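Local coordinates for epidermin biosynthesis protein EpiD (Staphylococcus aureus, PDB 3QJG) that probably catalyses the flavin-dependent oxidative decarboxylation of the C-terminal cysteine of the epidermin precursor peptide, binding flavin mononucleotide between its subunits, at residues E50-K53 against N58-D61; D72-H77 against C106-E111; S87-K92 against N100-I105; R134-K137 against S142-P145. All coordinates share one frame; numbering follows the deposited sequence.

Contact 1 of 4, residues E50-K53 against N58-D61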
# COMPACT_ATOMS: atom_id res chain seq x y z
N GLU A 50 -1.36 21.17 11.09
CA GLU A 50 -1.33 22.29 10.14
C GLU A 50 -2.17 23.45 10.66
O GLU A 50 -1.88 24.60 10.32
CB GLU A 50 -1.82 21.86 8.76
CG GLU A 50 -0.87 20.88 8.05
CD GLU A 50 0.32 21.58 7.38
OE1 GLU A 50 0.08 22.49 6.55
OE2 GLU A 50 1.49 21.18 7.71
N ILE A 51 -3.19 23.14 11.46
CA ILE A 51 -4.00 24.15 12.16
C ILE A 51 -3.10 24.85 13.18
O ILE A 51 -3.08 26.05 13.23
CB ILE A 51 -5.28 23.52 12.85
CG1 ILE A 51 -6.41 23.22 11.84
CG2 ILE A 51 -5.81 24.42 14.01
CD1 ILE A 51 -6.85 24.40 11.01
N LEU A 52 -2.32 24.10 13.95
CA LEU A 52 -1.36 24.68 14.89
C LEU A 52 -0.43 25.66 14.17
O LEU A 52 -0.19 26.75 14.69
CB LEU A 52 -0.55 23.61 15.61
CG LEU A 52 -1.29 22.65 16.55
CD1 LEU A 52 -0.39 21.56 17.10
CD2 LEU A 52 -1.93 23.38 17.69
N LYS A 53 0.01 25.33 12.97
CA LYS A 53 0.92 26.21 12.26
C LYS A 53 0.31 27.48 11.78
O LYS A 53 1.01 28.34 11.34
CB LYS A 53 1.56 25.51 11.08
CG LYS A 53 2.62 24.53 11.47
CD LYS A 53 3.17 23.83 10.22
CE LYS A 53 3.37 22.38 10.47
NZ LYS A 53 3.43 21.62 9.21
N ASN A 58 6.67 27.30 15.18
CA ASN A 58 7.21 26.06 14.74
C ASN A 58 6.45 24.96 15.40
O ASN A 58 6.19 24.99 16.65
CB ASN A 58 8.68 25.90 15.14
CG ASN A 58 9.58 26.84 14.43
OD1 ASN A 58 10.04 26.56 13.33
ND2 ASN A 58 9.92 27.94 15.08
N TYR A 59 6.10 23.98 14.58
CA TYR A 59 5.50 22.80 15.11
C TYR A 59 6.54 21.70 14.89
O TYR A 59 6.91 21.43 13.75
CB TYR A 59 4.17 22.50 14.44
CG TYR A 59 3.60 21.18 14.88
CD1 TYR A 59 3.32 20.93 16.21
CD2 TYR A 59 3.39 20.15 13.97
CE1 TYR A 59 2.82 19.72 16.61
CE2 TYR A 59 2.87 18.96 14.36
CZ TYR A 59 2.62 18.74 15.70
OH TYR A 59 2.14 17.53 16.05
N TYR A 60 7.05 21.16 15.99
CA TYR A 60 8.11 20.16 15.93
C TYR A 60 7.40 18.86 15.84
O TYR A 60 6.59 18.51 16.73
CB TYR A 60 9.05 20.18 17.15
CG TYR A 60 9.83 21.46 17.32
CD1 TYR A 60 10.69 21.91 16.30
CD2 TYR A 60 9.66 22.28 18.43
CE1 TYR A 60 11.36 23.11 16.40
CE2 TYR A 60 10.35 23.49 18.56
CZ TYR A 60 11.20 23.90 17.54
OH TYR A 60 11.90 25.08 17.66
N ASP A 61 7.73 18.11 14.80
CA ASP A 61 7.05 16.84 14.54
C ASP A 61 8.08 15.69 14.38
O ASP A 61 8.69 15.56 13.34
CB ASP A 61 6.25 17.03 13.26
CG ASP A 61 5.36 15.83 12.91
OD1 ASP A 61 5.45 14.73 13.58
OD2 ASP A 61 4.57 16.02 11.93

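Contact 2 of 4, residues D72-H77 against C106-E111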
# COMPACT_ATOMS: atom_id res chain seq x y z
N ASP A 72 19.21 21.10 21.09
CA ASP A 72 19.11 22.35 20.33
C ASP A 72 17.74 23.04 20.51
O ASP A 72 17.65 24.24 20.63
CB ASP A 72 19.32 22.08 18.88
CG ASP A 72 20.75 21.72 18.54
OD1 ASP A 72 21.66 21.79 19.39
OD2 ASP A 72 20.94 21.38 17.35
N ILE A 73 16.67 22.25 20.51
CA ILE A 73 15.34 22.75 20.76
C ILE A 73 15.27 23.36 22.16
O ILE A 73 14.82 24.47 22.27
CB ILE A 73 14.25 21.66 20.54
CG1 ILE A 73 14.15 21.31 19.05
CG2 ILE A 73 12.91 22.16 21.03
CD1 ILE A 73 13.29 20.12 18.72
N ALA A 74 15.67 22.64 23.22
CA ALA A 74 15.61 23.17 24.56
C ALA A 74 16.36 24.50 24.67
O ALA A 74 15.80 25.46 25.21
CB ALA A 74 16.12 22.14 25.65
N ASN A 75 17.57 24.60 24.10
CA ASN A 75 18.41 25.81 24.22
C ASN A 75 17.86 27.02 23.51
O ASN A 75 18.24 28.15 23.81
CB ASN A 75 19.79 25.59 23.60
CG ASN A 75 20.60 24.57 24.34
OD1 ASN A 75 20.26 24.13 25.48
ND2 ASN A 75 21.68 24.16 23.71
N LYS A 76 17.01 26.78 22.52
CA LYS A 76 16.31 27.85 21.80
C LYS A 76 15.18 28.47 22.67
O LYS A 76 14.62 29.51 22.32
CB LYS A 76 15.74 27.21 20.53
CG LYS A 76 15.11 28.14 19.55
CD LYS A 76 14.66 27.38 18.36
CE LYS A 76 13.47 28.05 17.74
NZ LYS A 76 13.85 29.07 16.78
N HIS A 77 14.80 27.81 23.77
CA HIS A 77 13.67 28.29 24.54
C HIS A 77 14.03 28.72 25.99
O HIS A 77 14.78 28.06 26.72
CB HIS A 77 12.55 27.28 24.53
CG HIS A 77 12.06 26.93 23.16
ND1 HIS A 77 12.58 25.88 22.43
CD2 HIS A 77 11.07 27.45 22.40
CE1 HIS A 77 11.96 25.80 21.27
NE2 HIS A 77 11.03 26.73 21.23
N CYS A 106 12.14 17.84 27.87
CA CYS A 106 11.84 18.25 29.24
C CYS A 106 12.90 17.73 30.24
O CYS A 106 13.30 18.41 31.21
CB CYS A 106 10.39 17.86 29.64
SG CYS A 106 9.12 18.69 28.60
N HIS A 107 13.38 16.53 29.98
CA HIS A 107 14.50 15.95 30.72
C HIS A 107 15.77 16.83 30.69
O HIS A 107 16.50 16.90 31.65
CB HIS A 107 14.82 14.59 30.13
CG HIS A 107 15.79 13.81 30.91
ND1 HIS A 107 15.50 13.32 32.16
CD2 HIS A 107 17.07 13.44 30.64
CE1 HIS A 107 16.55 12.65 32.62
NE2 HIS A 107 17.51 12.70 31.71
N THR A 108 15.99 17.53 29.61
CA THR A 108 17.18 18.30 29.40
C THR A 108 17.09 19.72 30.04
O THR A 108 18.08 20.49 30.04
CB THR A 108 17.42 18.38 27.88
OG1 THR A 108 17.43 17.04 27.34
CG2 THR A 108 18.75 19.09 27.53
N ALA A 109 15.92 20.08 30.58
CA ALA A 109 15.67 21.50 30.82
C ALA A 109 14.74 21.78 32.00
O ALA A 109 13.89 22.67 31.93
CB ALA A 109 15.13 22.09 29.58
N PHE A 110 14.89 20.99 33.08
CA PHE A 110 14.07 21.13 34.26
C PHE A 110 13.98 22.56 34.83
O PHE A 110 12.90 23.00 35.22
CB PHE A 110 14.67 20.27 35.37
CG PHE A 110 14.17 18.88 35.42
CD1 PHE A 110 13.66 18.27 34.33
CD2 PHE A 110 14.26 18.14 36.64
CE1 PHE A 110 13.19 17.01 34.37
CE2 PHE A 110 13.79 16.86 36.67
CZ PHE A 110 13.26 16.27 35.57
N GLU A 111 15.12 23.24 34.84
CA GLU A 111 15.26 24.63 35.27
C GLU A 111 14.42 25.59 34.43
O GLU A 111 14.19 26.73 34.86
CB GLU A 111 16.75 25.07 35.28
CG GLU A 111 17.31 25.59 33.91
CD GLU A 111 17.68 24.46 32.90
OE1 GLU A 111 17.65 23.26 33.28
OE2 GLU A 111 18.01 24.80 31.72

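Contact 3 of 4, residues S87-K92 against N100-I105. With FMN (flavin mononucleotide), chain M; FMN (flavin mononucleotide), chain P.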
# COMPACT_ATOMS: atom_id res chain seq x y z
N SER A 87 -1.11 12.88 33.43
CA SER A 87 -0.48 12.11 34.45
C SER A 87 0.72 11.26 33.94
O SER A 87 1.77 11.20 34.62
CB SER A 87 -1.51 11.19 35.08
OG SER A 87 -0.99 10.70 36.27
N ASN A 88 0.59 10.61 32.76
CA ASN A 88 1.69 9.82 32.21
C ASN A 88 2.92 10.60 32.00
O ASN A 88 4.00 10.12 32.36
CB ASN A 88 1.26 9.17 30.87
CG ASN A 88 2.38 8.59 30.09
OD1 ASN A 88 2.88 7.55 30.43
ND2 ASN A 88 2.72 9.22 28.90
N THR A 89 2.81 11.75 31.27
CA THR A 89 3.94 12.57 31.05
C THR A 89 4.58 13.07 32.39
O THR A 89 5.79 12.98 32.55
CB THR A 89 3.61 13.70 30.09
OG1 THR A 89 3.44 13.17 28.76
CG2 THR A 89 4.68 14.78 30.08
N ILE A 90 3.79 13.47 33.38
CA ILE A 90 4.36 13.97 34.66
C ILE A 90 5.20 12.84 35.33
O ILE A 90 6.36 13.04 35.79
CB ILE A 90 3.21 14.53 35.56
CG1 ILE A 90 2.78 15.90 35.06
CG2 ILE A 90 3.56 14.57 37.09
CD1 ILE A 90 1.43 16.36 35.57
N ASN A 91 4.63 11.64 35.31
CA ASN A 91 5.24 10.50 35.97
C ASN A 91 6.47 9.95 35.18
O ASN A 91 7.46 9.43 35.76
CB ASN A 91 4.20 9.42 36.20
CG ASN A 91 3.14 9.84 37.15
OD1 ASN A 91 3.41 10.49 38.17
ND2 ASN A 91 1.90 9.49 36.83
N LYS A 92 6.41 10.04 33.86
CA LYS A 92 7.58 9.71 33.05
C LYS A 92 8.70 10.75 33.35
O LYS A 92 9.87 10.36 33.56
CB LYS A 92 7.26 9.68 31.56
CG LYS A 92 6.41 8.48 31.05
CD LYS A 92 6.93 7.89 29.81
CE LYS A 92 6.08 6.92 29.03
NZ LYS A 92 6.36 7.11 27.52
N ASN A 100 10.11 9.74 23.91
CA ASN A 100 9.80 10.58 22.74
C ASN A 100 10.46 11.95 22.75
O ASN A 100 11.09 12.29 23.72
CB ASN A 100 8.32 10.71 22.58
CG ASN A 100 7.63 11.38 23.76
OD1 ASN A 100 8.11 12.38 24.32
ND2 ASN A 100 6.44 10.86 24.10
N LEU A 101 10.30 12.75 21.69
CA LEU A 101 11.04 13.97 21.62
C LEU A 101 10.63 14.98 22.74
O LEU A 101 11.46 15.62 23.38
CB LEU A 101 10.86 14.58 20.19
CG LEU A 101 11.60 15.88 20.05
CD1 LEU A 101 13.12 15.66 20.46
CD2 LEU A 101 11.34 16.46 18.54
N LEU A 102 9.33 15.13 22.98
CA LEU A 102 8.84 16.00 24.00
C LEU A 102 9.43 15.70 25.35
O LEU A 102 9.83 16.61 26.10
CB LEU A 102 7.31 15.85 24.08
CG LEU A 102 6.52 16.63 25.13
CD1 LEU A 102 5.07 16.75 24.67
CD2 LEU A 102 6.51 15.92 26.53
N LEU A 103 9.46 14.43 25.70
CA LEU A 103 9.92 14.05 27.01
C LEU A 103 11.42 14.24 27.20
O LEU A 103 11.88 14.57 28.31
CB LEU A 103 9.58 12.60 27.31
CG LEU A 103 8.14 12.14 27.46
CD1 LEU A 103 8.07 10.60 27.59
CD2 LEU A 103 7.54 12.79 28.66
N THR A 104 12.16 13.98 26.14
CA THR A 104 13.60 14.22 26.10
C THR A 104 13.98 15.71 26.23
O THR A 104 14.98 16.06 26.90
CB THR A 104 14.22 13.66 24.78
OG1 THR A 104 13.87 12.27 24.66
CG2 THR A 104 15.71 13.85 24.70
N ILE A 105 13.25 16.56 25.53
CA ILE A 105 13.33 17.98 25.71
C ILE A 105 13.13 18.41 27.16
O ILE A 105 13.97 19.16 27.66
CB ILE A 105 12.37 18.74 24.80
CG1 ILE A 105 12.74 18.51 23.35
CG2 ILE A 105 12.49 20.26 25.03
CD1 ILE A 105 11.62 18.93 22.34
N1 FMN M . -4.90 11.55 30.42
C2 FMN M . -4.59 12.56 31.29
O2 FMN M . -3.68 12.41 32.10
N3 FMN M . -5.31 13.71 31.29
C4 FMN M . -6.35 13.89 30.43
O4 FMN M . -6.94 14.95 30.52
C4A FMN M . -6.70 12.89 29.54
N5 FMN M . -7.74 13.02 28.64
C5A FMN M . -8.00 12.03 27.75
C6 FMN M . -9.07 12.15 26.88
C7 FMN M . -9.34 11.14 25.98
C7M FMN M . -10.47 11.24 24.99
C8 FMN M . -8.54 9.99 25.97
C8M FMN M . -8.81 8.83 25.05
C9 FMN M . -7.50 9.85 26.87
C9A FMN M . -7.22 10.87 27.77
N10 FMN M . -6.18 10.70 28.69
C10 FMN M . -5.94 11.71 29.55
C1' FMN M . -5.30 9.48 28.77
C2' FMN M . -3.94 9.75 28.13
O2' FMN M . -4.12 10.30 26.81
C3' FMN M . -3.19 8.48 28.19
O3' FMN M . -2.91 8.09 29.55
C4' FMN M . -1.89 8.56 27.38
O4' FMN M . -1.12 7.39 27.56
C5' FMN M . -1.00 9.68 27.82
O5' FMN M . 0.02 9.76 26.85
P FMN M . 0.98 11.05 26.74
O1P FMN M . 2.22 10.61 26.04
O2P FMN M . 1.26 11.54 28.12
O3P FMN M . 0.52 12.14 25.87
N1 FMN P . 19.94 10.73 24.04
C2 FMN P . 20.89 10.38 24.96
O2 FMN P . 20.61 10.00 26.15
N3 FMN P . 22.20 10.40 24.53
C4 FMN P . 22.57 10.80 23.27
O4 FMN P . 23.77 10.83 23.01
C4A FMN P . 21.59 11.16 22.36
N5 FMN P . 21.89 11.60 21.06
C5A FMN P . 20.88 11.92 20.16
C6 FMN P . 21.17 12.34 18.86
C7 FMN P . 20.15 12.65 17.94
C7M FMN P . 20.47 13.11 16.53
C8 FMN P . 18.82 12.56 18.37
C8M FMN P . 17.66 12.87 17.46
C9 FMN P . 18.53 12.14 19.67
C9A FMN P . 19.56 11.83 20.56
N10 FMN P . 19.26 11.44 21.86
C10 FMN P . 20.26 11.10 22.75
C1' FMN P . 17.87 11.34 22.33
C2' FMN P . 17.40 9.90 22.40
O2' FMN P . 17.47 9.20 21.18
C3' FMN P . 15.95 9.92 22.83
O3' FMN P . 15.79 10.35 24.17
C4' FMN P . 15.32 8.51 22.65
O4' FMN P . 14.03 8.53 23.15
C5' FMN P . 16.08 7.46 23.35
O5' FMN P . 15.40 6.25 23.22
P FMN P . 16.12 4.86 23.57
O1P FMN P . 15.03 3.73 23.73
O2P FMN P . 16.89 5.11 24.79
O3P FMN P . 17.16 4.56 22.55
O HOH W 1 4.76 11.81 26.69

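Contact 4 of 4, residues R134-K137 against S142-P145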
# COMPACT_ATOMS: atom_id res chain seq x y z
N ARG A 134 5.76 16.05 43.95
CA ARG A 134 6.61 16.52 45.04
C ARG A 134 8.09 16.49 44.72
O ARG A 134 8.82 17.43 45.04
CB ARG A 134 6.40 15.67 46.31
CG ARG A 134 5.02 15.74 46.93
CD ARG A 134 5.04 15.10 48.34
NE ARG A 134 4.80 13.64 48.33
CZ ARG A 134 3.61 13.06 48.52
NH1 ARG A 134 2.49 13.77 48.74
NH2 ARG A 134 3.52 11.74 48.48
N LEU A 135 8.53 15.37 44.11
CA LEU A 135 9.89 15.22 43.56
C LEU A 135 10.18 16.23 42.44
O LEU A 135 11.25 16.84 42.34
CB LEU A 135 10.00 13.84 42.94
CG LEU A 135 10.89 12.75 43.48
CD1 LEU A 135 10.65 12.39 44.97
CD2 LEU A 135 10.78 11.49 42.52
N LEU A 136 9.25 16.39 41.54
CA LEU A 136 9.48 17.39 40.48
C LEU A 136 9.73 18.78 41.13
O LEU A 136 10.70 19.50 40.75
CB LEU A 136 8.34 17.36 39.48
CG LEU A 136 8.35 16.19 38.48
CD1 LEU A 136 7.03 16.22 37.63
CD2 LEU A 136 9.60 16.22 37.50
N LYS A 137 8.95 19.11 42.15
CA LYS A 137 9.16 20.38 42.93
C LYS A 137 10.51 20.38 43.57
O LYS A 137 11.26 21.32 43.39
CB LYS A 137 8.09 20.60 44.00
CG LYS A 137 6.68 20.74 43.46
CD LYS A 137 5.60 20.85 44.52
CE LYS A 137 4.27 21.19 43.88
NZ LYS A 137 3.16 20.97 44.85
N SER A 142 8.64 23.92 38.08
CA SER A 142 7.43 24.62 38.53
C SER A 142 6.11 23.85 38.19
O SER A 142 5.86 23.52 37.03
CB SER A 142 7.38 26.00 37.89
OG SER A 142 8.62 26.65 38.01
N ILE A 143 5.27 23.60 39.19
CA ILE A 143 3.97 22.92 39.02
C ILE A 143 2.86 23.94 39.31
O ILE A 143 2.83 24.50 40.37
CB ILE A 143 3.81 21.79 40.01
CG1 ILE A 143 5.08 20.91 39.97
CG2 ILE A 143 2.44 21.02 39.80
CD1 ILE A 143 5.39 20.29 38.56
N TYR A 144 2.02 24.22 38.32
CA TYR A 144 0.92 25.14 38.50
C TYR A 144 0.02 24.57 39.61
O TYR A 144 -0.24 23.37 39.64
CB TYR A 144 0.14 25.35 37.20
CG TYR A 144 -0.93 26.40 37.36
CD1 TYR A 144 -2.24 26.06 37.69
CD2 TYR A 144 -0.61 27.73 37.21
CE1 TYR A 144 -3.21 27.06 37.88
CE2 TYR A 144 -1.56 28.73 37.42
CZ TYR A 144 -2.84 28.40 37.75
OH TYR A 144 -3.72 29.44 37.92
N PRO A 145 -0.41 25.43 40.56
CA PRO A 145 -1.26 24.99 41.63
C PRO A 145 -2.67 24.83 41.06
O PRO A 145 -3.56 25.69 41.24
CB PRO A 145 -1.15 26.13 42.65
CG PRO A 145 -1.04 27.33 41.78
CD PRO A 145 -0.11 26.87 40.70

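Contact 1 of 4, residues E50-K53 against N58-D61
Leu52 and Lys53 of helix 49-55 pack on Tyr59 of the short strand 59-60, an apolar helix-on-strand contact that closes a beta-alpha-beta unit at the edge of the Rossmann-like sheet. The unit runs from strand 34-39 through the helix to strand 59-60, which lies parallel to strand 34-39. No hydrogen bond spans the two segments. The CB of Tyr59 points toward the helix, and with CG anti to the backbone N (chi1 174°) the ring lies beside Leu52 and Lys53, which meet different parts of it. Leu52 brings in one methyl, CD1, which lies 3.7 Å from Tyr59 CE1 and reaches the ring obliquely. Leu52 also touches Val37 and Leu12, so this side of the tyrosine borders the buried core. Lys53 is exposed and lays its aliphatic chain crosswise against the root of the ring. Its ammonium group turns back along the helix to a salt bridge with Glu50 that is modelled very short, so its length is doubtful. Glu50 and Ile51 pack on Phe67 of a neighbouring subunit. On the lysine flank, Lys53 CG sits 3.9 Å from Tyr59 CB, while CE approaches the ring edge near its plane, 4.2 Å from Tyr59 CD2.

Contact 2 of 4, residues D72-H77 against C106-E111
The carbonyl oxygen of Ile73 accepts a 2.7 Å hydrogen bond from His77 ND1, and a weak second one from the backbone N of Lys76, where helix 70-75 runs out. The imidazole reaches back over the last turn with this oxygen close to its ring plane, but ND1 itself lies above the carbonyl plane and the N-H...O angle is a bent 145°. On its other side the ring is held by Asn36, whose ND2 bonds to His77 NE2, so both ring nitrogens are engaged. Across the contact the meeting is small, buried and wholly apolar. Ala74 CB faces Ala109 CB at 4.1 Å, methyl against methyl, and their CA atoms are only 6.5 Å apart. Thr108 adds its CG2 methyl, 4.4 Å from Ala74 CB, in one of two modelled conformers, so this looser touch is less certain. Thr108 OG1 bonds to Thr104 O, four residues earlier in helix 101-107. Lys112, just beyond the second segment, adds polar links: its NZ bonds to Ala74 O and to His77 O. The contact thus joins the C-terminal end of helix 70-75 to the turn that leaves helix 101-107 for strand 113-120; Ile105 of that helix packs beside Ala74, while Ile73 and His77 lie against strands 7-12 and 59-60.

Contact 3 of 4, residues S87-K92 against N100-I105
Helices 87-94 and 101-107 pack together at the phosphate end of a flavin mononucleotide site, with Thr89 and Lys92 on the first helix meeting Leu102 and Leu103 on the second. Thr89 both packs and binds, one branch for each. With OG1 beside the backbone N, CG2 is left anti to it; Thr89 CG2 lies 3.8 Å from Leu103 CD2 and also touches a methyl of Leu102, while OG1 donates to phosphate oxygen O2P at 2.8 Å. Asn88 ND2 grips the same O2P at 2.8 Å in a nearly straight bond (172°). The start of the helix faces the isoalloxazine, Ser87 N donating to its O2, and the phosphate lies at the flank of the first turn. A water bridges Thr89 OG1, O1P and Asn100 ND2, joining the second segment to the phosphate. Asn100 also caps its own helix: OD1 receives Leu103 N at 2.8 Å, nearly along the C=O axis. Farther along, Lys92 crosses Leu103 at about a right angle, its CD 3.7 Å from Leu103 CD1, and its NZ forms salt bridges with Asp99 and with Asp99 of a neighbouring subunit. Thr104 OG1, beyond the packing face, bonds to O3' of a second flavin mononucleotide, held largely by another subunit. The axes of segments 87-92 and 101-105 come within 10.8 Å, at a crossing angle of -43°; Ile90 packs on strand 113-120, whereas Leu101, Leu102 and Ile105 rest on Ile38 of strand 34-39.

Contact 4 of 4, residues R134-K137 against S142-P145
Ile143 is wedged against Leu136 and Lys137, and these three side chains make the whole contact between helix 127-138 and strand 142-143. The closest approach is Lys137 CG to Ile143 CG1, at 3.8 Å. Farther out on the same chain, Lys137 CE lies 3.9 Å from Ile143 CB, so the lysine lays its methylenes across the isoleucine at about a right angle. The chain is extended beyond CG (chi2 175°), which carries NZ past the isoleucine. Leu136 contributes less, its CB standing 4.3 Å from Ile143 CD1, the end of the branch that also meets Lys137 CG. No hydrogen bond links the segments; the contact is made by apolar groups, with Leu136 buried and Lys137 at the exposed margin. A second shell sets the isoleucine in place. Ser142 and Tyr144, on either side of it in sequence, make backbone hydrogen bonds to strand 113-120, and Ile143 itself packs on Ile115 and Pro117. The CB atoms of Ser142 and Tyr144 point away from helix 127-138; both side chains touch helix 168-174, the Tyr144 ring meeting Phe174 edge-to-face. Helix 127-138 thus completes a beta-alpha-beta crossover between the parallel strands 113-120 and 142-143, with Leu136 filling the seam to Ile90, Ile93 and Ala94 of helix 87-94, and helix 168-174 packing on the side chains that face away from helix 127-138.

The parallel strands run 59-60, 34-39, 7-12, 79-85, 113-120, 142-143 across the sheet, the order of a Rossmann-like fold. Contacts 1 and 4 occupy its two edges, with centres about 28 Å apart on opposite sides of the chain's centre. Along the chain contact 1 closes first, contact 3 is nested inside contact 2, and contact 4 comes last. Contacts 2 and 3 share helix 101-107, their centres about 13 Å apart, and Ile73 packs on Ile105 and Leu101 between them. Tyr60 joins contact 1 to contact 2, while Leu136 of contact 4 reaches Phe110 of contact 2 and Ile90 of contact 3. A chain of packing contacts connects both sheet edges with the helices that bind flavin mononucleotide.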